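Local structure of putative phthiocerol dimycocerosate transporter LppX (Mycobacterium tuberculosis, 2BYO) at residues A[23-26]-A[27-31]; A[33-36]-A[37-40]; A[63-67]-A[68-72]; A[150-153]-A[154-157]. The protein is thought to carry phthiocerol dimycocerosates from the cell membrane to the outer membrane, with a U-shaped beta-half-barrel whose hydrophobic cavity is large enough for one molecule. All blocks are in the same frame, centred on the assembly; numbering follows the deposited sequence.

Interaction 1: residues A[23-26]-A[27-31]; sequences ALLA and EIRQS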
loop_
_atom_site.group_PDB
_atom_site.type_symbol
_atom_site.label_atom_id
_atom_site.label_comp_id
_atom_site.label_asym_id
_atom_site.label_seq_id
_atom_site.Cartn_x
_atom_site.Cartn_y
_atom_site.Cartn_z
ATOM N N ALA A 23 -0.387 20.906 -10.175
ATOM C CA ALA A 23 -1.212 21.113 -8.982
ATOM C C ALA A 23 -1.635 19.759 -8.399
ATOM O O ALA A 23 -1.531 19.539 -7.196
ATOM C CB ALA A 23 -2.415 21.981 -9.303
ATOM N N LEU A 24 -2.043 18.825 -9.257
ATOM C CA LEU A 24 -2.434 17.492 -8.785
ATOM C C LEU A 24 -1.240 16.684 -8.274
ATOM O O LEU A 24 -1.353 15.944 -7.307
ATOM C CB LEU A 24 -3.157 16.712 -9.871
ATOM C CG LEU A 24 -4.399 17.407 -10.414
ATOM C CD1 LEU A 24 -5.068 16.529 -11.448
ATOM C CD2 LEU A 24 -5.354 17.743 -9.286
ATOM N N LEU A 25 -0.096 16.839 -8.919
ATOM C CA LEU A 25 1.120 16.203 -8.442
ATOM C C LEU A 25 1.514 16.735 -7.066
ATOM O O LEU A 25 1.961 15.977 -6.210
ATOM C CB LEU A 25 2.281 16.416 -9.427
ATOM C CG LEU A 25 2.844 15.172 -10.112
ATOM C CD1 LEU A 25 4.201 15.526 -10.702
ATOM C CD2 LEU A 25 2.964 13.980 -9.168
ATOM N N ALA A 26 1.361 18.042 -6.874
ATOM C CA ALA A 26 1.694 18.681 -5.616
ATOM C C ALA A 26 0.837 18.109 -4.494
ATOM O O ALA A 26 1.340 17.836 -3.405
ATOM C CB ALA A 26 1.507 20.182 -5.720
ATOM N N GLU A 27 -0.456 17.933 -4.763
ATOM C CA GLU A 27 -1.378 17.391 -3.777
ATOM C C GLU A 27 -1.029 15.951 -3.430
ATOM O O GLU A 27 -1.102 15.567 -2.267
ATOM C CB GLU A 27 -2.824 17.494 -4.270
ATOM C CG GLU A 27 -3.892 17.035 -3.271
ATOM C CD GLU A 27 -3.981 17.915 -2.030
ATOM O OE1 GLU A 27 -4.857 17.652 -1.180
ATOM O OE2 GLU A 27 -3.193 18.869 -1.893
ATOM N N ILE A 28 -0.641 15.151 -4.425
ATOM C CA ILE A 28 -0.199 13.780 -4.134
ATOM C C ILE A 28 1.093 13.786 -3.295
ATOM O O ILE A 28 1.237 12.990 -2.363
ATOM C CB ILE A 28 0.024 12.948 -5.410
ATOM C CG1 ILE A 28 -1.286 12.805 -6.193
ATOM C CG2 ILE A 28 0.579 11.559 -5.048
ATOM C CD1 ILE A 28 -1.086 12.331 -7.607
ATOM N N ARG A 29 2.029 14.671 -3.616
ATOM C CA ARG A 29 3.250 14.780 -2.810
ATOM C C ARG A 29 2.959 15.163 -1.359
ATOM O O ARG A 29 3.621 14.672 -0.450
ATOM C CB ARG A 29 4.240 15.762 -3.407
ATOM C CG ARG A 29 5.101 15.159 -4.471
ATOM C CD ARG A 29 6.019 16.208 -5.062
ATOM N NE ARG A 29 7.120 15.613 -5.822
ATOM C CZ ARG A 29 7.296 15.713 -7.145
ATOM N NH1 ARG A 29 8.353 15.123 -7.703
ATOM N NH2 ARG A 29 6.449 16.398 -7.920
ATOM N N GLN A 30 1.968 16.021 -1.143
ATOM C CA GLN A 30 1.515 16.317 0.215
ATOM C C GLN A 30 1.078 15.049 0.972
ATOM O O GLN A 30 1.403 14.906 2.152
ATOM C CB GLN A 30 0.380 17.337 0.209
ATOM C CG GLN A 30 0.788 18.743 -0.200
ATOM C CD GLN A 30 1.351 19.590 0.946
ATOM O OE1 GLN A 30 1.311 19.200 2.110
ATOM N NE2 GLN A 30 1.865 20.763 0.608
ATOM N N SER A 31 0.346 14.137 0.316
ATOM C CA SER A 31 -0.092 12.907 1.002
ATOM C C SER A 31 1.052 11.940 1.223
ATOM O O SER A 31 1.080 11.254 2.238
ATOM C CB SER A 31 -1.250 12.182 0.289
ATOM O OG SER A 31 -0.825 11.568 -0.913
#

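Interaction 2: residues A[33-36]-A[37-40]; sequences DATK and GLTS. With HXA (docosa-4,7,10,13,16,19-hexaenoic acid), chain I.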
loop_
_atom_site.group_PDB
_atom_site.type_symbol
_atom_site.label_atom_id
_atom_site.label_comp_id
_atom_site.label_asym_id
_atom_site.label_seq_id
_atom_site.Cartn_x
_atom_site.Cartn_y
_atom_site.Cartn_z
ATOM N N ASP A 33 4.250 12.812 1.632
ATOM C CA ASP A 33 5.006 13.395 2.741
ATOM C C ASP A 33 4.324 13.153 4.090
ATOM O O ASP A 33 4.989 12.832 5.068
ATOM C CB ASP A 33 5.228 14.887 2.526
ATOM C CG ASP A 33 6.220 15.173 1.415
ATOM O OD1 ASP A 33 7.008 14.270 1.046
ATOM O OD2 ASP A 33 6.218 16.307 0.915
ATOM N N ALA A 34 3.002 13.277 4.139
ATOM C CA ALA A 34 2.275 12.957 5.364
ATOM C C ALA A 34 2.494 11.488 5.722
ATOM O O ALA A 34 2.761 11.162 6.870
ATOM C CB ALA A 34 0.801 13.275 5.219
ATOM N N THR A 35 2.433 10.614 4.722
ATOM C CA THR A 35 2.669 9.191 4.928
ATOM C C THR A 35 4.077 8.911 5.461
ATOM O O THR A 35 4.252 8.116 6.395
ATOM C CB THR A 35 2.411 8.394 3.626
ATOM O OG1 THR A 35 1.067 8.626 3.196
ATOM C CG2 THR A 35 2.606 6.915 3.838
ATOM N N LYS A 36 5.072 9.561 4.865
ATOM C CA LYS A 36 6.455 9.424 5.307
ATOM C C LYS A 36 6.690 9.853 6.770
ATOM O O LYS A 36 7.564 9.306 7.447
ATOM C CB LYS A 36 7.383 10.236 4.403
ATOM C CG LYS A 36 7.756 9.552 3.119
ATOM C CD LYS A 36 8.949 10.280 2.454
ATOM C CE LYS A 36 9.379 9.609 1.141
ATOM N NZ LYS A 36 10.605 10.254 0.537
ATOM N N GLY A 37 5.924 10.836 7.237
ATOM C CA GLY A 37 6.072 11.373 8.591
ATOM C C GLY A 37 5.370 10.609 9.706
ATOM O O GLY A 37 5.500 10.967 10.874
ATOM N N LEU A 38 4.620 9.573 9.358
ATOM C CA LEU A 38 3.872 8.777 10.342
ATOM C C LEU A 38 4.777 7.984 11.280
ATOM O O LEU A 38 5.791 7.424 10.860
ATOM C CB LEU A 38 2.936 7.798 9.621
ATOM C CG LEU A 38 1.786 8.422 8.837
ATOM C CD1 LEU A 38 1.122 7.392 7.937
ATOM C CD2 LEU A 38 0.764 9.033 9.788
ATOM N N THR A 39 4.406 7.961 12.559
ATOM C CA THR A 39 5.054 7.120 13.547
ATOM C C THR A 39 4.439 5.724 13.475
ATOM O O THR A 39 5.116 4.707 13.694
ATOM C CB THR A 39 4.845 7.692 14.959
ATOM O OG1 THR A 39 5.221 9.073 14.978
ATOM C CG2 THR A 39 5.675 6.939 15.980
ATOM N N SER A 40 3.139 5.676 13.192
ATOM C CA SER A 40 2.412 4.405 13.142
ATOM C C SER A 40 1.140 4.556 12.330
ATOM O O SER A 40 0.643 5.662 12.146
ATOM C CB SER A 40 2.093 3.894 14.553
ATOM O OG SER A 40 1.228 4.778 15.245
HETATM C C1 HXA I . 8.953 5.735 3.937
HETATM O O1 HXA I . 10.184 5.834 4.159
HETATM O O2 HXA I . 8.468 5.723 2.783
HETATM C C2 HXA I . 8.020 5.641 5.128
HETATM C C3 HXA I . 6.934 4.584 4.913
HETATM C C4 HXA I . 6.508 3.937 6.237
HETATM C C5 HXA I . 5.077 4.286 6.656
HETATM C C6 HXA I . 4.115 3.100 6.527
HETATM C C7 HXA I . 3.035 3.337 5.480
HETATM C C8 HXA I . 2.587 2.029 4.842
HETATM C C9 HXA I . 1.484 2.273 3.810
HETATM C C10 HXA I . 1.958 2.106 2.364
HETATM C C11 HXA I . 2.379 3.423 1.706
HETATM C C12 HXA I . 1.351 3.940 0.697
HETATM C C13 HXA I . 1.552 3.358 -0.708
HETATM C C14 HXA I . 2.176 4.353 -1.693
HETATM C C15 HXA I . 1.251 4.646 -2.877
HETATM C C16 HXA I . 1.953 5.531 -3.902
HETATM C C17 HXA I . 0.967 6.244 -4.822
HETATM C C18 HXA I . 1.614 6.543 -6.178
HETATM C C19 HXA I . 0.948 7.705 -6.911
HETATM C C20 HXA I . -0.279 7.245 -7.692
HETATM C C21 HXA I . -0.914 8.399 -8.468
HETATM C C22 HXA I . -2.375 8.165 -8.810
HETATM O O HOH W 1 8.183 8.111 9.823
#

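Interaction 3: residues A[63-67]-A[68-72]; sequences DVRAN and PLAAK. With OAA (oxaloacetate ion), chain L.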
loop_
_atom_site.group_PDB
_atom_site.type_symbol
_atom_site.label_atom_id
_atom_site.label_comp_id
_atom_site.label_asym_id
_atom_site.label_seq_id
_atom_site.Cartn_x
_atom_site.Cartn_y
_atom_site.Cartn_z
ATOM N N ASP A 63 -1.059 -3.626 11.717
ATOM C CA ASP A 63 -0.541 -2.475 12.448
ATOM C C ASP A 63 0.933 -2.313 12.119
ATOM O O ASP A 63 1.674 -3.289 12.142
ATOM C CB ASP A 63 -0.708 -2.673 13.950
ATOM C CG ASP A 63 -2.137 -2.515 14.401
ATOM O OD1 ASP A 63 -2.946 -1.884 13.689
ATOM O OD2 ASP A 63 -2.465 -3.019 15.486
ATOM N N VAL A 64 1.344 -1.081 11.809
ATOM C CA VAL A 64 2.699 -0.803 11.357
ATOM C C VAL A 64 3.337 0.248 12.248
ATOM O O VAL A 64 2.735 1.290 12.524
ATOM C CB VAL A 64 2.726 -0.292 9.895
ATOM C CG1 VAL A 64 4.165 -0.002 9.451
ATOM C CG2 VAL A 64 2.084 -1.303 8.956
ATOM N N ARG A 65 4.552 -0.042 12.703
ATOM C CA ARG A 65 5.421 0.956 13.311
ATOM C C ARG A 65 6.530 1.284 12.315
ATOM O O ARG A 65 7.180 0.382 11.787
ATOM C CB ARG A 65 6.024 0.441 14.614
ATOM C CG ARG A 65 6.851 1.475 15.357
ATOM C CD ARG A 65 7.610 0.819 16.494
ATOM N NE ARG A 65 8.606 -0.121 15.981
ATOM C CZ ARG A 65 9.100 -1.152 16.660
ATOM N NH1 ARG A 65 8.694 -1.404 17.904
ATOM N NH2 ARG A 65 10.004 -1.945 16.089
ATOM N N ALA A 66 6.750 2.577 12.081
ATOM C CA ALA A 66 7.622 3.024 10.985
ATOM C C ALA A 66 9.105 2.807 11.260
ATOM O O ALA A 66 9.838 2.410 10.363
ATOM C CB ALA A 66 7.356 4.496 10.643
ATOM N N ASN A 67 9.543 3.073 12.489
ATOM C CA ASN A 67 10.962 2.962 12.837
ATOM C C ASN A 67 11.225 2.430 14.242
ATOM O O ASN A 67 10.759 3.018 15.216
ATOM C CB ASN A 67 11.655 4.315 12.666
ATOM C CG ASN A 67 12.630 4.317 11.510
ATOM O OD1 ASN A 67 13.742 3.781 11.622
ATOM N ND2 ASN A 67 12.220 4.908 10.386
ATOM N N PRO A 68 11.953 1.298 14.351
ATOM C CA PRO A 68 12.376 0.427 13.251
ATOM C C PRO A 68 11.144 -0.187 12.600
ATOM O O PRO A 68 10.197 -0.508 13.305
ATOM C CB PRO A 68 13.201 -0.661 13.948
ATOM C CG PRO A 68 13.543 -0.114 15.274
ATOM C CD PRO A 68 12.412 0.789 15.650
ATOM N N LEU A 69 11.146 -0.327 11.277
ATOM C CA LEU A 69 10.003 -0.898 10.571
ATOM C C LEU A 69 9.597 -2.239 11.184
ATOM O O LEU A 69 10.404 -3.163 11.280
ATOM C CB LEU A 69 10.300 -1.084 9.082
ATOM C CG LEU A 69 9.115 -1.587 8.241
ATOM C CD1 LEU A 69 8.005 -0.555 8.195
ATOM C CD2 LEU A 69 9.561 -1.937 6.834
ATOM N N ALA A 70 8.343 -2.323 11.610
ATOM C CA ALA A 70 7.812 -3.532 12.216
ATOM C C ALA A 70 6.299 -3.565 12.017
ATOM O O ALA A 70 5.647 -2.515 11.961
ATOM C CB ALA A 70 8.174 -3.594 13.689
ATOM N N ALA A 71 5.750 -4.768 11.876
ATOM C CA ALA A 71 4.326 -4.922 11.577
ATOM C C ALA A 71 3.784 -6.198 12.192
ATOM O O ALA A 71 4.496 -7.199 12.297
ATOM C CB ALA A 71 4.094 -4.917 10.095
ATOM N N LYS A 72 2.528 -6.137 12.615
ATOM C CA LYS A 72 1.827 -7.280 13.190
ATOM C C LYS A 72 0.354 -7.169 12.798
ATOM O O LYS A 72 -0.234 -6.095 12.878
ATOM C CB LYS A 72 1.964 -7.284 14.709
ATOM C CG LYS A 72 1.415 -8.534 15.405
ATOM C CD LYS A 72 1.620 -8.436 16.918
ATOM C CE LYS A 72 0.926 -9.574 17.690
ATOM N NZ LYS A 72 1.040 -9.385 19.173
HETATM O O1 OAA L . 0.085 -11.561 14.725
HETATM O O2 OAA L . 2.008 -12.092 15.565
HETATM O O4 OAA L . -1.386 -13.535 18.326
HETATM O O5 OAA L . 0.385 -12.748 19.337
HETATM O O3 OAA L . 0.653 -15.422 17.471
HETATM C C1 OAA L . 0.793 -12.350 15.403
HETATM C C2 OAA L . 0.192 -13.622 15.973
HETATM C C3 OAA L . 0.708 -14.017 17.354
HETATM C C4 OAA L . -0.143 -13.398 18.398
#

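Interaction 4: residues A[150-153]-A[154-157]; sequences TIPA and SSVK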
loop_
_atom_site.group_PDB
_atom_site.type_symbol
_atom_site.label_atom_id
_atom_site.label_comp_id
_atom_site.label_asym_id
_atom_site.label_seq_id
_atom_site.Cartn_x
_atom_site.Cartn_y
_atom_site.Cartn_z
ATOM N N THR A 150 -1.984 7.380 -14.374
ATOM C CA THR A 150 -1.443 6.199 -15.012
ATOM C C THR A 150 0.020 6.036 -14.583
ATOM O O THR A 150 0.807 6.975 -14.666
ATOM C CB THR A 150 -1.616 6.305 -16.531
ATOM O OG1 THR A 150 -3.016 6.216 -16.834
ATOM C CG2 THR A 150 -0.857 5.201 -17.275
ATOM N N ILE A 151 0.352 4.845 -14.089
ATOM C CA ILE A 151 1.674 4.555 -13.537
ATOM C C ILE A 151 2.484 3.766 -14.568
ATOM O O ILE A 151 1.999 2.778 -15.105
ATOM C CB ILE A 151 1.544 3.773 -12.198
ATOM C CG1 ILE A 151 0.766 4.624 -11.183
ATOM C CG2 ILE A 151 2.916 3.399 -11.637
ATOM C CD1 ILE A 151 0.640 4.005 -9.799
ATOM N N PRO A 152 3.724 4.206 -14.852
ATOM C CA PRO A 152 4.531 3.528 -15.862
ATOM C C PRO A 152 4.911 2.117 -15.435
ATOM O O PRO A 152 5.071 1.859 -14.243
ATOM C CB PRO A 152 5.777 4.408 -15.978
ATOM C CG PRO A 152 5.830 5.201 -14.738
ATOM C CD PRO A 152 4.442 5.325 -14.214
ATOM N N ALA A 153 5.040 1.220 -16.406
ATOM C CA ALA A 153 5.321 -0.193 -16.142
ATOM C C ALA A 153 6.462 -0.388 -15.139
ATOM O O ALA A 153 6.374 -1.233 -14.255
ATOM C CB ALA A 153 5.638 -0.916 -17.435
ATOM N N SER A 154 7.515 0.415 -15.277
ATOM C CA SER A 154 8.700 0.307 -14.429
ATOM C C SER A 154 8.347 0.448 -12.954
ATOM O O SER A 154 8.904 -0.251 -12.111
ATOM C CB SER A 154 9.753 1.350 -14.831
ATOM O OG SER A 154 9.273 2.668 -14.636
ATOM N N SER A 155 7.413 1.344 -12.645
ATOM C CA SER A 155 6.918 1.474 -11.283
ATOM C C SER A 155 5.929 0.373 -10.924
ATOM O O SER A 155 5.887 -0.065 -9.776
ATOM C CB SER A 155 6.283 2.841 -11.057
ATOM O OG SER A 155 7.290 3.829 -11.002
ATOM N N VAL A 156 5.131 -0.066 -11.893
ATOM C CA VAL A 156 4.154 -1.119 -11.633
ATOM C C VAL A 156 4.887 -2.417 -11.262
ATOM O O VAL A 156 4.454 -3.128 -10.358
ATOM C CB VAL A 156 3.177 -1.320 -12.823
ATOM C CG1 VAL A 156 2.189 -2.440 -12.534
ATOM C CG2 VAL A 156 2.400 -0.034 -13.111
ATOM N N LYS A 157 6.011 -2.691 -11.927
ATOM C CA LYS A 157 6.837 -3.875 -11.641
ATOM C C LYS A 157 7.350 -3.957 -10.205
ATOM O O LYS A 157 7.608 -5.049 -9.701
ATOM C CB LYS A 157 8.037 -3.951 -12.592
ATOM C CG LYS A 157 7.681 -4.355 -13.995
ATOM C CD LYS A 157 8.916 -4.360 -14.876
ATOM C CE LYS A 157 8.552 -4.344 -16.341
ATOM N NZ LYS A 157 9.767 -4.209 -17.184
#

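Interaction 1: residues A[23-26]-A[27-31]
Leu-25 and Arg-29 meet one turn apart on helix 22-36, the long N-terminal alpha-helix that packs against the half-barrel sheet. Their backbones are joined by an alpha-helical bond from Arg-29 N to Leu-25 O, 2.9 Å. The same pattern runs on both sides of it. Glu-27 N bonds to Ala-23 O, Ile-28 N to Leu-24 O, and Gln-30 N to Ala-26 O.

The side chain of Arg-29 can be followed outward. Its CB lies 3.6 Å from Ala-26 O and just as far from Leu-25 O. CG points away from the carbonyl carbon (chi1 -84°) and stays over Leu-25 O at 3.7 Å. The chain then runs extended from CG to NE. The guanidinium turns back toward Leu-25, where NH2 ends 3.7 Å from CD1. The methyl approaches the flat group obliquely, a van der Waals touch. Leu-125, in a loop, touches both side chains, and an acetate ion is bound near the arginine tip.

Ile-28 faces the sheet. Its CG1 sits 3.3 Å from Leu-24 O, and CD1 follows along the same carbonyl. Leu-131 of strand 129-139 and Val-171 of strand 167-174 pack on this isoleucine, which also touches the bound docosahexaenoic acid. Gln-30 lies on an exposed side and bends at chi2 (-85°). Its CG rests 3.4 Å from Ala-26 O. The hydroxyl of Ser-31 folds back by about one turn, OG donating to Ile-28 O at 2.9 Å.

Interaction 2: residues A[33-36]-A[37-40]
The C-terminal end of helix 22-36 forms part of the pocket for docosahexaenoic acid, and here the chain turns out of the helix. Gly-37 N closes the last turn by bonding to Asp-33 O at 3.1 Å. It also makes a weak bond to Ala-34 O. Leu-38 N then reaches Thr-35 O in a weak but fairly straight bond, 3.3 Å and 163°.

Leu-38 folds back under the helix end. Its CG lies 3.5 Å from both Thr-35 O and Ala-34 O, and CD1 reaches Thr-35 CA at 3.8 Å. The apolar branch thus lies against the carbonyls of Ala-34 and Thr-35. A water bridges the turn, donating to Lys-36 O and Leu-38 O.

Thr-35 turns CG2 toward the lipid, 4.0 Å from C7 of the fatty acid, while its OG1 bonds back to Ser-31 O. This rotation (chi1 -58°) separates a methyl for the lipid from a hydroxyl for the helix. Lys-36 passes the fatty acid head with CG 3.9 Å from the carboxylate atom O2.

Gln-197 of strand 191-198 touches Thr-35 and Leu-38. Thr-39 N hydrogen-bonds to Asn-201 OD1, its backbone pairs with Ala-66, and the chain enters strand 40-49.

Interaction 3: residues A[63-67]-A[68-72]
Arg-65 and Pro-68 meet at the four-residue loop of a hairpin, where the arginine grips the backbone oxygen of the proline side-on. NE and NH2 both donate to Pro-68 O, each at 3.1 Å, and the oxygen lies in the guanidinium plane. The peptide between Asn-67 and Pro-68 is cis, within the loop. The arginine chain bends at chi3 (66°) to bring this edge back over the loop. Ala-70 CB approaches NH2 obliquely at 3.4 Å. The third nitrogen, NH1, forms a salt bridge with Asp-207, so both ends of the group are held.

Backbone bonds lie around this grip. Arg-65 and Ala-70 form a hydrogen-bonded pair, with Arg-65 N to Ala-70 O at 2.8 Å. Asp-63 and Lys-72 form another such pair, and Val-64 with Ala-71 is the non-hydrogen-bonded pair between them. On the Val-64 face, CG1 meets Leu-69 CD1 at 4.1 Å, and both residues touch bound alpha-linolenic acid.

On the Arg-65 face, Asp-63 OD1 binds a zinc ion together with His-42. Lys-72 runs extended to an oxaloacetate ion. Its CG lies 3.4 Å from O1, while NZ makes a weak bond to O5. Strands 57-65 and 70-77 thus form an antiparallel beta hairpin of the half-barrel, the Val-64 face turned to bound lipid, the other carrying Asp-63, Arg-65 and Lys-72 beside Ala-70.

Interaction 4: residues A[150-153]-A[154-157]
Pro-152 O accepts the bond from Val-156 N, 3.0 Å at 155°, and so closes the first turn of helix 153-159. The donor lies in the carbonyl plane. Ser-155 N adds a weak bond to the same oxygen. The next bond in the series is Lys-157 N to Ala-153 O, 2.8 Å and nearly linear with the C=O. Pro-152 occupies the N-cap position, and its carbonyl starts the helical series of bonds.

Side chains pack around this start. Ile-151 sends CG2 against the helix, 3.5 Å from Ser-155 CB, which is tight for two carbons. The same methyl meets Val-156 CG2 at 3.8 Å. Val-156 stands with CG1 opposite its backbone N (chi1 179°), which directs CG2 back to the chain before the helix, 3.5 Å from Ile-151 O. Lys-157 CG passes close to Ala-153 O.

Ile-151 touches docosahexaenoic acid, and an alpha-linolenic acid lies about 4 Å from its side chain, so the turn borders the lipid cavity. Ile-151 ends strand 142-151 and bonds through its backbone to Arg-167. Val-156 packs on Arg-167 of strand 167-174 and on the loop residues Ala-163 and Leu-188, tying the short helix to the sheet.

Interactions 1 and 2 share helix 22-36. The first is a surface contact with regular helical bonds, and the second is the partly buried end of the helix, where bonds weaken and a water joins in. Interactions 2 and 3 touch at the adjoining ends of neighbouring strands 40-49 and 57-65. Interaction 3 differs in chemistry: it pairs strands and holds its turn with a charged side chain near metal and anion sites. Interaction 4, also partly buried, starts a helix as interaction 2 ends one. It lies across the chain's centre from interaction 3, with centres about 26 Å apart. All four touch bound lipid.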